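Long-range contacts in GTPase activator-like protein (Chaetomium thermophilum, PDB 5HIU), which forms the helical N-terminal part of TSC2, a larger protein that probably acts as a GTPase activator: residues S94-R99 with N131-Y136; E101-L106 with V120-L125. One frame throughout, in Å; residues are numbered along the deposited sequence.

In the fold
Both contacts use helix 96-107, which stands in an elongated, all-helical chain of alpha-solenoid type. Contact 2 is the more deeply buried. There the later turns of this helix pack against its antiparallel neighbour, helix 115-126, through apolar side chains, with no hydrogen bond across. Contact 1 lies at one end of the same pair, its centre about 10 Å from that of contact 2. It is only partly buried and joins the first turn of helix 96-107 to the loop that leads to helix 139-163. Its chemistry is more polar, with an arginine bonded to a loop carbonyl. Phe135 and Arg99 of contact 1 also reach residues of contact 2, so loop and helix pair form one continuous interface.

Contact 1: residues S94-R99 with N131-Y136; sequences STELER and NIAGFY
Arg99 and Glu96 pack the first turn of helix 96-107 against a type II beta turn, Ile132 to Phe135. The backbones come close: the CA atoms of Glu96 and Gly134 are 5.0 Å apart. Gly134 is the third residue of the turn and has the positive phi usual at that place.

A hydrogen bond to a loop carbonyl crosses the contact. Arg99 NE donates to Ala133 O at 2.6 Å, with an N-H...O angle of 161°. The carbonyl sits at the edge of the guanidinium, near its plane. A bend at chi3 (60°) turns the group to meet it. Arg99 NH1 bonds Leu125 O at the end of helix 115-126, so the arginine ties the loop to both helices. Within the loop, Asn131 OD1 accepts from Ala133 N at 2.9 Å and closes an Asx turn. On the helix side, Thr95 and Glu98 form a capping box at the N-terminus.

The Asn131 amide stacks over one face of the guanidinium, the planes 11° apart, and its ND2 is 3.2 Å from Arg99 CZ. The Asx turn thus holds the amide that covers the arginine. Phe135 adds packing, its CZ approaching Arg99 NH2 obliquely at 3.5 Å.

Glu96 makes the outer contacts, by van der Waals touch. With its CG anti to the backbone N, the Glu96 side chain extends across the turn, and its CG lies 3.5 Å from Gly134 N. At its end, the carboxylate stands nearly perpendicular to the Tyr136 ring, with Glu96 OE1 3.6 Å from Tyr136 CE2 at the ring edge.

Contact 2: residues E101-L106 with V120-L125; sequences EYFHTL and VALEQL
The Phe103 ring turns an edge to Leu122, with their CD1 atoms 3.8 Å apart, and the two side chains lie side by side. Phe103 CD2 sits over one face of the His104 ring, whose NE2 lies at the phenylalanine edge. The Phe135 ring stacks on Phe103, and Leu142 of helix 139-163 also touches Phe103. Tyr102 reaches the contact mainly through its CB, 4.1 Å from Leu125 CD1, which lies near the plane of the tyrosine ring at its edge. The rest of that ring leads away from helix 115-126, and its hydroxyl bonds His59 ND1.

Leu106 and Leu125 take up the middle of the interface, with Leu122 beside Phe103. Leu106 CG sits between the backbone N and the carbonyl carbon (chi1 81°), which spreads its two methyls over the facing helix. Its CD1 lies 3.9 Å from Leu122 CB, the two side chains crossing at about a right angle. Its CD2 is 3.7 Å from Leu125 CD2 and also touches Ala121. Leu125 CD2 reaches back, to 3.9 Å from Phe103 CB.

The two segments run antiparallel, with an angle of 165° between their directions and axes 10.2 Å apart at closest approach. This is consistent with neighbouring helices of an alpha-solenoid. Trp82 and Val89 of helix 75-89 touch Leu106 and Leu125, respectively.

No hydrogen bond links the two segments. All six touching residues are buried, so the pairing here probably rests on close packing and the exclusion of water from methyl groups and ring edges.

Contact 1: residues S94-R99 with N131-Y136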
loop_
_atom_site.group_PDB
_atom_site.type_symbol
_atom_site.label_atom_id
_atom_site.label_comp_id
_atom_site.label_asym_id
_atom_site.label_seq_id
_atom_site.Cartn_x
_atom_site.Cartn_y
_atom_site.Cartn_z
ATOM N N SER A 94 21.834 -25.417 9.270
ATOM C CA SER A 94 22.859 -24.438 9.645
ATOM C C SER A 94 22.626 -24.023 11.077
ATOM O O SER A 94 21.490 -24.022 11.518
ATOM C CB SER A 94 22.770 -23.198 8.769
ATOM O OG SER A 94 23.152 -23.506 7.454
ATOM N N THR A 95 23.684 -23.651 11.792
ATOM C CA THR A 95 23.507 -23.084 13.122
ATOM C C THR A 95 23.109 -21.630 12.967
ATOM O O THR A 95 23.140 -21.072 11.866
ATOM C CB THR A 95 24.773 -23.111 13.991
ATOM O OG1 THR A 95 25.686 -22.113 13.522
ATOM C CG2 THR A 95 25.445 -24.521 14.031
ATOM N N GLU A 96 22.749 -21.018 14.087
ATOM C CA GLU A 96 22.318 -19.639 14.107
ATOM C C GLU A 96 23.500 -18.710 13.865
ATOM O O GLU A 96 23.373 -17.725 13.153
ATOM C CB GLU A 96 21.632 -19.321 15.432
ATOM C CG GLU A 96 20.656 -18.163 15.352
ATOM C CD GLU A 96 20.113 -17.746 16.714
ATOM O OE1 GLU A 96 20.091 -16.525 16.974
ATOM O OE2 GLU A 96 19.710 -18.619 17.519
ATOM N N LEU A 97 24.653 -19.029 14.433
ATOM C CA LEU A 97 25.835 -18.219 14.220
ATOM C C LEU A 97 26.281 -18.310 12.767
ATOM O O LEU A 97 26.856 -17.362 12.235
ATOM C CB LEU A 97 26.976 -18.678 15.125
ATOM C CG LEU A 97 28.249 -17.816 15.094
ATOM C CD1 LEU A 97 28.042 -16.549 15.915
ATOM C CD2 LEU A 97 29.465 -18.591 15.599
ATOM N N GLU A 98 26.032 -19.459 12.137
ATOM C CA GLU A 98 26.369 -19.670 10.726
ATOM C C GLU A 98 25.422 -18.867 9.816
ATOM O O GLU A 98 25.863 -18.243 8.833
ATOM C CB GLU A 98 26.353 -21.171 10.373
ATOM C CG GLU A 98 27.610 -21.906 10.820
ATOM C CD GLU A 98 27.520 -23.434 10.754
ATOM O OE1 GLU A 98 26.397 -23.994 10.808
ATOM O OE2 GLU A 98 28.594 -24.087 10.681
ATOM N N ARG A 99 24.130 -18.868 10.156
ATOM C CA ARG A 99 23.154 -18.038 9.450
ATOM C C ARG A 99 23.494 -16.570 9.576
ATOM O O ARG A 99 23.276 -15.793 8.652
ATOM C CB ARG A 99 21.751 -18.273 9.986
ATOM C CG ARG A 99 21.161 -19.607 9.575
ATOM C CD ARG A 99 19.850 -19.809 10.275
ATOM N NE ARG A 99 18.926 -18.748 9.911
ATOM C CZ ARG A 99 18.235 -18.720 8.780
ATOM N NH1 ARG A 99 18.346 -19.699 7.891
ATOM N NH2 ARG A 99 17.431 -17.709 8.535
ATOM N N ASN A 131 12.132 -17.542 8.118
ATOM C CA ASN A 131 13.186 -17.746 9.113
ATOM C C ASN A 131 14.265 -16.691 9.004
ATOM O O ASN A 131 14.938 -16.604 8.009
ATOM C CB ASN A 131 13.815 -19.121 8.952
ATOM C CG ASN A 131 14.947 -19.368 9.942
ATOM O OD1 ASN A 131 15.127 -18.633 10.917
ATOM N ND2 ASN A 131 15.716 -20.408 9.692
ATOM N N ILE A 132 14.408 -15.887 10.045
ATOM C CA ILE A 132 15.396 -14.827 10.086
ATOM C C ILE A 132 16.265 -14.944 11.347
ATOM O O ILE A 132 16.861 -13.950 11.814
ATOM C CB ILE A 132 14.722 -13.446 10.009
ATOM C CG1 ILE A 132 13.969 -13.089 11.292
ATOM C CG2 ILE A 132 13.771 -13.422 8.833
ATOM C CD1 ILE A 132 13.692 -11.602 11.437
ATOM N N ALA A 133 16.333 -16.160 11.883
ATOM C CA ALA A 133 17.213 -16.441 12.988
ATOM C C ALA A 133 18.668 -16.191 12.576
ATOM O O ALA A 133 19.124 -16.624 11.478
ATOM C CB ALA A 133 17.034 -17.872 13.453
ATOM N N GLY A 134 19.369 -15.464 13.450
ATOM C CA GLY A 134 20.733 -15.021 13.191
ATOM C C GLY A 134 20.839 -13.550 12.844
ATOM O O GLY A 134 21.922 -12.947 12.947
ATOM N N PHE A 135 19.732 -12.993 12.375
ATOM C CA PHE A 135 19.653 -11.592 11.992
ATOM C C PHE A 135 18.233 -11.064 12.266
ATOM O O PHE A 135 17.768 -10.131 11.627
ATOM C CB PHE A 135 20.087 -11.414 10.521
ATOM C CG PHE A 135 19.537 -12.464 9.589
ATOM C CD1 PHE A 135 20.098 -13.733 9.531
ATOM C CD2 PHE A 135 18.458 -12.187 8.773
ATOM C CE1 PHE A 135 19.586 -14.711 8.688
ATOM C CE2 PHE A 135 17.936 -13.158 7.925
ATOM C CZ PHE A 135 18.502 -14.422 7.878
ATOM N N TYR A 136 17.565 -11.670 13.249
ATOM C CA TYR A 136 16.322 -11.152 13.833
ATOM C C TYR A 136 16.219 -9.631 13.772
ATOM O O TYR A 136 15.261 -9.073 13.230
ATOM C CB TYR A 136 16.244 -11.566 15.299
ATOM C CG TYR A 136 16.050 -13.042 15.524
ATOM C CD1 TYR A 136 14.830 -13.641 15.259
ATOM C CD2 TYR A 136 17.071 -13.836 16.027
ATOM C CE1 TYR A 136 14.629 -14.990 15.476
ATOM C CE2 TYR A 136 16.879 -15.185 16.246
ATOM C CZ TYR A 136 15.650 -15.748 15.970
ATOM O OH TYR A 136 15.439 -17.080 16.171
#

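Contact 2: residues E101-L106 with V120-L125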
loop_
_atom_site.group_PDB
_atom_site.type_symbol
_atom_site.label_atom_id
_atom_site.label_comp_id
_atom_site.label_asym_id
_atom_site.label_seq_id
_atom_site.Cartn_x
_atom_site.Cartn_y
_atom_site.Cartn_z
ATOM N N GLU A 101 26.396 -15.317 9.701
ATOM C CA GLU A 101 27.551 -14.990 8.901
ATOM C C GLU A 101 27.198 -14.959 7.433
ATOM O O GLU A 101 27.753 -14.191 6.635
ATOM C CB GLU A 101 28.654 -15.998 9.164
ATOM C CG GLU A 101 30.011 -15.538 8.672
ATOM C CD GLU A 101 31.128 -16.435 9.155
ATOM O OE1 GLU A 101 31.133 -16.809 10.373
ATOM O OE2 GLU A 101 31.992 -16.752 8.295
ATOM N N TYR A 102 26.252 -15.801 7.068
ATOM C CA TYR A 102 25.735 -15.771 5.730
ATOM C C TYR A 102 24.995 -14.452 5.480
ATOM O O TYR A 102 25.232 -13.770 4.485
ATOM C CB TYR A 102 24.849 -16.991 5.491
ATOM C CG TYR A 102 25.541 -18.334 5.744
ATOM C CD1 TYR A 102 26.926 -18.458 5.737
ATOM C CD2 TYR A 102 24.795 -19.481 5.969
ATOM C CE1 TYR A 102 27.531 -19.676 5.975
ATOM C CE2 TYR A 102 25.392 -20.697 6.195
ATOM C CZ TYR A 102 26.755 -20.785 6.193
ATOM O OH TYR A 102 27.339 -21.995 6.413
ATOM N N PHE A 103 24.139 -14.051 6.400
ATOM C CA PHE A 103 23.410 -12.800 6.210
ATOM C C PHE A 103 24.359 -11.604 5.986
ATOM O O PHE A 103 24.149 -10.793 5.110
ATOM C CB PHE A 103 22.478 -12.562 7.391
ATOM C CG PHE A 103 21.807 -11.233 7.371
ATOM C CD1 PHE A 103 20.606 -11.058 6.701
ATOM C CD2 PHE A 103 22.361 -10.151 8.042
ATOM C CE1 PHE A 103 19.969 -9.824 6.693
ATOM C CE2 PHE A 103 21.730 -8.918 8.033
ATOM C CZ PHE A 103 20.534 -8.752 7.362
ATOM N N HIS A 104 25.411 -11.489 6.771
ATOM C CA HIS A 104 26.284 -10.331 6.633
ATOM C C HIS A 104 27.133 -10.381 5.387
ATOM O O HIS A 104 27.430 -9.336 4.800
ATOM C CB HIS A 104 27.117 -10.173 7.878
ATOM C CG HIS A 104 26.291 -9.793 9.061
ATOM N ND1 HIS A 104 26.042 -10.655 10.109
ATOM C CD2 HIS A 104 25.605 -8.662 9.332
ATOM C CE1 HIS A 104 25.259 -10.060 10.989
ATOM N NE2 HIS A 104 24.980 -8.847 10.542
ATOM N N THR A 105 27.505 -11.591 4.974
ATOM C CA THR A 105 28.182 -11.793 3.709
ATOM C C THR A 105 27.272 -11.377 2.544
ATOM O O THR A 105 27.675 -10.612 1.669
ATOM C CB THR A 105 28.558 -13.274 3.533
ATOM O OG1 THR A 105 29.462 -13.671 4.554
ATOM C CG2 THR A 105 29.185 -13.546 2.174
ATOM N N LEU A 106 26.048 -11.889 2.528
ATOM C CA LEU A 106 25.183 -11.653 1.388
ATOM C C LEU A 106 24.578 -10.249 1.325
ATOM O O LEU A 106 24.210 -9.812 0.253
ATOM C CB LEU A 106 24.086 -12.709 1.320
ATOM C CG LEU A 106 22.860 -12.528 2.219
ATOM C CD1 LEU A 106 21.791 -11.601 1.624
ATOM C CD2 LEU A 106 22.256 -13.899 2.515
ATOM N N VAL A 120 17.724 -12.899 -3.994
ATOM C CA VAL A 120 17.446 -14.332 -4.016
ATOM C C VAL A 120 18.149 -15.022 -2.826
ATOM O O VAL A 120 17.565 -15.867 -2.142
ATOM C CB VAL A 120 17.871 -14.968 -5.356
ATOM C CG1 VAL A 120 17.842 -16.480 -5.275
ATOM C CG2 VAL A 120 16.985 -14.484 -6.499
ATOM N N ALA A 121 19.392 -14.641 -2.564
ATOM C CA ALA A 121 20.098 -15.207 -1.440
ATOM C C ALA A 121 19.293 -14.996 -0.192
ATOM O O ALA A 121 19.015 -15.947 0.555
ATOM C CB ALA A 121 21.462 -14.571 -1.281
ATOM N N LEU A 122 18.903 -13.755 0.046
ATOM C CA LEU A 122 18.203 -13.467 1.283
ATOM C C LEU A 122 16.890 -14.254 1.336
ATOM O O LEU A 122 16.571 -14.891 2.332
ATOM C CB LEU A 122 17.958 -11.977 1.429
ATOM C CG LEU A 122 17.344 -11.572 2.770
ATOM C CD1 LEU A 122 18.178 -12.056 3.952
ATOM C CD2 LEU A 122 17.207 -10.068 2.831
ATOM N N GLU A 123 16.160 -14.226 0.232
ATOM C CA GLU A 123 14.923 -14.954 0.106
ATOM C C GLU A 123 15.128 -16.422 0.457
ATOM O O GLU A 123 14.338 -16.980 1.219
ATOM C CB GLU A 123 14.393 -14.779 -1.315
ATOM C CG GLU A 123 13.343 -15.771 -1.772
ATOM C CD GLU A 123 13.027 -15.589 -3.246
ATOM O OE1 GLU A 123 12.512 -14.510 -3.581
ATOM O OE2 GLU A 123 13.315 -16.503 -4.062
ATOM N N GLN A 124 16.192 -17.034 -0.076
ATOM C CA GLN A 124 16.487 -18.436 0.191
ATOM C C GLN A 124 17.005 -18.659 1.579
ATOM O O GLN A 124 16.701 -19.669 2.176
ATOM C CB GLN A 124 17.500 -18.986 -0.794
ATOM C CG GLN A 124 16.980 -19.043 -2.217
ATOM C CD GLN A 124 15.704 -19.868 -2.361
ATOM O OE1 GLN A 124 15.643 -21.034 -1.950
ATOM N NE2 GLN A 124 14.676 -19.259 -2.960
ATOM N N LEU A 125 17.797 -17.729 2.096
ATOM C CA LEU A 125 18.303 -17.836 3.461
ATOM C C LEU A 125 17.139 -17.874 4.435
ATOM O O LEU A 125 17.120 -18.678 5.372
ATOM C CB LEU A 125 19.222 -16.658 3.804
ATOM C CG LEU A 125 19.902 -16.693 5.175
ATOM C CD1 LEU A 125 20.822 -17.897 5.248
ATOM C CD2 LEU A 125 20.671 -15.419 5.518
#